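Local coordinates for protein peptidoglycan-N-acetylmuramic acid deacetylase PdaC (Bacillus subtilis subsp. subtilis str. 168, PDB 6H8N) that removes acetyl groups from N-acetylmuramic acid in peptidoglycan, conferring lysozyme resistance, and also deacylates short chitin oligomers, through this zinc-binding C-terminal polysaccharide deacetylase domain, at residues D18-P22 with R47-E53; K139-V143 with D167-I172. The protein carries 1 engineered substitution. One frame throughout, in Å; residues are numbered along the deposited sequence.

Interaction 1: D18-P22 with R47-E53; sequences DGPNP and RVQYYPE. With ZN (zinc ion), chain C.
The Asp-Gly-Pro end of the first sequence motif of carbohydrate esterase family 4 lies against Arg47 and Tyr51, where helix 45-50 passes into helix 52-60. The Arg47 chain runs extended from CG to NE, sliding past Pro20 in the opposite direction, with Arg47 CB 3.7 Å from Pro20 CD. Arg47 NH1 grips two acceptors: Pro20 O at 3.0 Å, on a fairly straight bond (162°) in the guanidinium plane, and Asn21 OD1 at 3.1 Å, more bent and approached from above the amide plane. Amide and guanidinium planes stand nearly perpendicular (89°), while Asn21 ND2 turns to Thr24. A water donates to Asp18 O and weakly accepts from Arg47 NE. This motif ordinarily reads TFDDGP; here Ser17 is an engineered replacement of the residue assigned by similarity as proton acceptor, and Asp18 binds zinc through OD1, together with His68 and His72. A cis peptide bond precedes Pro20, whose CD also meets Val48 CG2 at 3.9 Å. Further along, Pro22 crosses Tyr51 at about a right angle, its CD resting 3.3 Å from the ring centroid as a CH-pi contact, and Tyr50 CB backs the opposite face of the Tyr51 ring.

Interaction 2: K139-V143 with D167-I172; sequences KKTIV and DAADEI
Ala168 receives two branched side chains of helix 139-149, Ile142 and Val143. Val143 CG1 lies anti to its own backbone N (chi1 171°), which lays the other methyl, CG2, 3.7 Å from Ala168 CB and turns CG1 toward the Glu171 carboxylate. Ile142 contributes CG2, 3.6 Å from Ala168 CB, and Ile172 closes the buried side by bringing CG1 to 4.1 Å from Val143 CA. Lys139, nearer solvent, stretches fully extended across the neighbouring helix. Lys139 CG passes over the backbone of Ala168, Lys139 CD lies 3.9 Å from Asp167 CB, and the chain crosses Glu171 at about a right angle, with Lys139 NZ forming a long salt bridge of 3.5 Å to Glu171 OE1. A water accepts from Lys139 NZ and donates to Asp167 O at 2.8 Å, giving the ammonium a second link to that helix. Glu171 is extended too, and its other oxygen, OE2, pairs with Lys175. With a crossing angle of -43° and axes 8.7 Å apart, the two segments pack as neighbouring outer helices, joined in sequence through strand 155-159, of the distorted beta/alpha barrel characteristic of NodB-homology deacetylases.

Overall arrangement
Both contacts belong to the NodB-homology domain, and they follow one another along the chain, interaction 1 closing before interaction 2 opens. Their centres lie 22 Å apart and their nearest atoms about 11 Å, without touching. The parallel sheet relates them: strand 11-17 leads into interaction 1, and its parallel partner, strand 155-159, connects the two helices of interaction 2. Helix 22-35, which starts at Pro22, is also reached from helix 163-178 through Asp167 to Gln27 and Asp170 to Ser31. Interaction 1 holds the zinc ligand Asp18, whereas interaction 2 approaches the active site through Ile142, which touches Asp133, a residue that probably raises the pKa of His159, the likely proton donor, as in related deacetylases.

Interaction 1: D18-P22 with R47-E53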
# COMPACT_ATOMS: atom_id res chain seq x y z
N ASP A 18 6.61 2.44 4.37
CA ASP A 18 7.70 3.00 5.17
C ASP A 18 7.77 4.52 5.16
O ASP A 18 8.53 5.09 5.94
CB ASP A 18 9.10 2.45 4.85
CG ASP A 18 9.23 1.00 5.14
OD1 ASP A 18 8.38 0.45 5.84
OD2 ASP A 18 10.20 0.39 4.61
N GLY A 19 6.98 5.16 4.32
CA GLY A 19 6.92 6.62 4.30
C GLY A 19 5.95 7.13 5.36
O GLY A 19 5.47 6.37 6.21
N PRO A 20 5.61 8.41 5.31
CA PRO A 20 6.01 9.34 4.25
C PRO A 20 7.44 9.81 4.34
O PRO A 20 8.03 9.91 5.42
CB PRO A 20 5.08 10.54 4.47
CG PRO A 20 4.71 10.47 5.90
CD PRO A 20 4.63 9.02 6.23
N ASN A 21 8.01 10.10 3.17
CA ASN A 21 9.32 10.73 3.06
C ASN A 21 9.18 11.72 1.91
O ASN A 21 9.20 11.31 0.74
CB ASN A 21 10.38 9.68 2.74
CG ASN A 21 11.74 10.26 2.72
OD1 ASN A 21 12.11 10.97 3.64
ND2 ASN A 21 12.51 10.00 1.67
N PRO A 22 9.03 13.02 2.19
CA PRO A 22 8.67 13.95 1.10
C PRO A 22 9.46 13.79 -0.19
O PRO A 22 8.85 13.72 -1.26
CB PRO A 22 8.84 15.32 1.76
CG PRO A 22 8.47 15.07 3.19
CD PRO A 22 8.99 13.69 3.51
N ARG A 47 6.75 8.81 11.10
CA ARG A 47 6.95 9.65 9.92
C ARG A 47 5.74 10.51 9.59
O ARG A 47 5.90 11.62 9.09
CB ARG A 47 7.35 8.80 8.71
CG ARG A 47 8.84 8.49 8.72
CD ARG A 47 9.30 7.75 7.47
NE ARG A 47 10.75 7.76 7.37
CZ ARG A 47 11.47 8.71 6.79
NH1 ARG A 47 10.90 9.71 6.17
NH2 ARG A 47 12.79 8.61 6.79
N VAL A 48 4.52 10.02 9.85
CA VAL A 48 3.35 10.88 9.75
C VAL A 48 3.51 12.09 10.66
O VAL A 48 3.19 13.21 10.28
CB VAL A 48 2.07 10.08 10.06
CG1 VAL A 48 0.88 10.99 10.19
CG2 VAL A 48 1.83 9.03 9.01
N GLN A 49 4.01 11.86 11.88
CA GLN A 49 4.20 12.95 12.83
C GLN A 49 5.22 13.95 12.30
O GLN A 49 5.03 15.16 12.44
CB GLN A 49 4.64 12.39 14.18
CG GLN A 49 4.68 13.42 15.30
CD GLN A 49 4.85 12.76 16.65
OE1 GLN A 49 3.98 12.86 17.52
NE2 GLN A 49 5.95 12.05 16.83
N TYR A 50 6.29 13.48 11.66
CA TYR A 50 7.28 14.37 11.08
C TYR A 50 6.76 15.11 9.86
O TYR A 50 7.18 16.26 9.61
CB TYR A 50 8.52 13.57 10.65
CG TYR A 50 9.45 13.13 11.77
CD1 TYR A 50 9.90 14.01 12.74
CD2 TYR A 50 9.88 11.80 11.86
CE1 TYR A 50 10.78 13.58 13.75
CE2 TYR A 50 10.74 11.37 12.87
CZ TYR A 50 11.18 12.27 13.81
OH TYR A 50 12.05 11.87 14.82
N TYR A 51 5.88 14.48 9.08
CA TYR A 51 5.54 14.94 7.73
C TYR A 51 4.03 14.94 7.52
O TYR A 51 3.51 14.30 6.58
CB TYR A 51 6.22 14.04 6.71
CG TYR A 51 7.74 14.04 6.78
CD1 TYR A 51 8.46 15.21 6.59
CD2 TYR A 51 8.45 12.88 7.02
CE1 TYR A 51 9.84 15.21 6.62
CE2 TYR A 51 9.83 12.87 7.05
CZ TYR A 51 10.51 14.05 6.84
OH TYR A 51 11.89 14.08 6.85
N PRO A 52 3.28 15.67 8.34
CA PRO A 52 1.81 15.62 8.25
C PRO A 52 1.29 16.11 6.91
O PRO A 52 0.25 15.62 6.42
CB PRO A 52 1.36 16.52 9.40
CG PRO A 52 2.55 17.43 9.67
CD PRO A 52 3.73 16.54 9.43
N GLU A 53 1.98 17.07 6.30
CA GLU A 53 1.56 17.59 5.00
C GLU A 53 1.50 16.49 3.94
O GLU A 53 0.68 16.55 3.02
CB GLU A 53 2.55 18.68 4.53
CG GLU A 53 4.01 18.20 4.23
CD GLU A 53 4.91 18.02 5.48
OE1 GLU A 53 4.50 18.23 6.66
OE2 GLU A 53 6.09 17.67 5.25
ZN ZN C . 8.19 -1.43 6.35
O HOH W 1 11.09 4.56 7.05

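Interaction 2: K139-V143 with D167-I172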
# COMPACT_ATOMS: atom_id res chain seq x y z
N LYS A 139 17.55 0.97 -9.81
CA LYS A 139 16.29 1.25 -10.48
C LYS A 139 15.91 0.15 -11.47
O LYS A 139 14.79 -0.38 -11.42
CB LYS A 139 16.36 2.61 -11.18
CG LYS A 139 15.09 2.96 -11.96
CD LYS A 139 15.29 4.17 -12.87
CE LYS A 139 14.05 4.49 -13.67
NZ LYS A 139 14.32 5.54 -14.70
N LYS A 140 16.81 -0.19 -12.39
CA LYS A 140 16.43 -1.14 -13.42
C LYS A 140 16.15 -2.52 -12.86
O LYS A 140 15.29 -3.23 -13.37
CB LYS A 140 17.51 -1.20 -14.50
CG LYS A 140 17.06 -1.85 -15.77
CD LYS A 140 18.15 -1.83 -16.86
CE LYS A 140 17.61 -2.37 -18.18
NZ LYS A 140 16.52 -3.40 -18.01
N THR A 141 16.89 -2.92 -11.83
CA THR A 141 16.64 -4.21 -11.20
C THR A 141 15.23 -4.26 -10.62
O THR A 141 14.52 -5.25 -10.79
CB THR A 141 17.68 -4.49 -10.12
OG1 THR A 141 18.98 -4.58 -10.73
CG2 THR A 141 17.40 -5.80 -9.39
N ILE A 142 14.83 -3.20 -9.93
CA ILE A 142 13.49 -3.12 -9.34
C ILE A 142 12.43 -3.14 -10.43
O ILE A 142 11.45 -3.89 -10.36
CB ILE A 142 13.37 -1.88 -8.45
CG1 ILE A 142 14.38 -1.93 -7.30
CG2 ILE A 142 11.95 -1.73 -7.92
CD1 ILE A 142 14.66 -0.57 -6.72
N VAL A 143 12.58 -2.28 -11.45
CA VAL A 143 11.60 -2.22 -12.53
C VAL A 143 11.42 -3.58 -13.17
O VAL A 143 10.30 -4.05 -13.39
CB VAL A 143 12.02 -1.17 -13.58
CG1 VAL A 143 11.13 -1.24 -14.80
CG2 VAL A 143 12.01 0.22 -13.01
N ASP A 167 12.29 6.37 -8.30
CA ASP A 167 12.57 6.36 -9.74
C ASP A 167 11.99 5.12 -10.41
O ASP A 167 11.37 5.21 -11.47
CB ASP A 167 14.07 6.47 -9.99
CG ASP A 167 14.63 7.84 -9.64
OD1 ASP A 167 13.86 8.83 -9.57
OD2 ASP A 167 15.86 7.94 -9.45
N ALA A 168 12.18 3.96 -9.80
CA ALA A 168 11.60 2.73 -10.33
C ALA A 168 10.08 2.83 -10.38
O ALA A 168 9.46 2.41 -11.36
CB ALA A 168 12.03 1.53 -9.50
N ALA A 169 9.47 3.37 -9.32
CA ALA A 169 8.01 3.47 -9.28
C ALA A 169 7.48 4.32 -10.42
O ALA A 169 6.43 4.01 -10.98
CB ALA A 169 7.56 4.05 -7.93
N ASP A 170 8.16 5.42 -10.77
CA ASP A 170 7.70 6.21 -11.90
C ASP A 170 7.64 5.39 -13.17
O ASP A 170 6.65 5.44 -13.92
CB ASP A 170 8.59 7.43 -12.12
CG ASP A 170 8.13 8.28 -13.30
OD1 ASP A 170 7.13 9.01 -13.16
OD2 ASP A 170 8.74 8.19 -14.39
N GLU A 171 8.71 4.63 -13.45
CA GLU A 171 8.76 3.82 -14.66
C GLU A 171 7.73 2.70 -14.61
O GLU A 171 7.09 2.39 -15.62
CB GLU A 171 10.18 3.28 -14.85
CG GLU A 171 10.31 2.40 -16.07
CD GLU A 171 11.73 2.11 -16.48
OE1 GLU A 171 12.66 2.70 -15.91
OE2 GLU A 171 11.88 1.25 -17.37
N ILE A 172 7.54 2.07 -13.44
CA ILE A 172 6.53 1.02 -13.28
C ILE A 172 5.14 1.58 -13.53
O ILE A 172 4.32 0.97 -14.22
CB ILE A 172 6.67 0.37 -11.90
CG1 ILE A 172 7.95 -0.47 -11.83
CG2 ILE A 172 5.42 -0.44 -11.53
CD1 ILE A 172 8.40 -0.71 -10.42
O HOH W 2 12.07 6.98 -13.59
O HOH W 3 14.10 -1.44 -17.29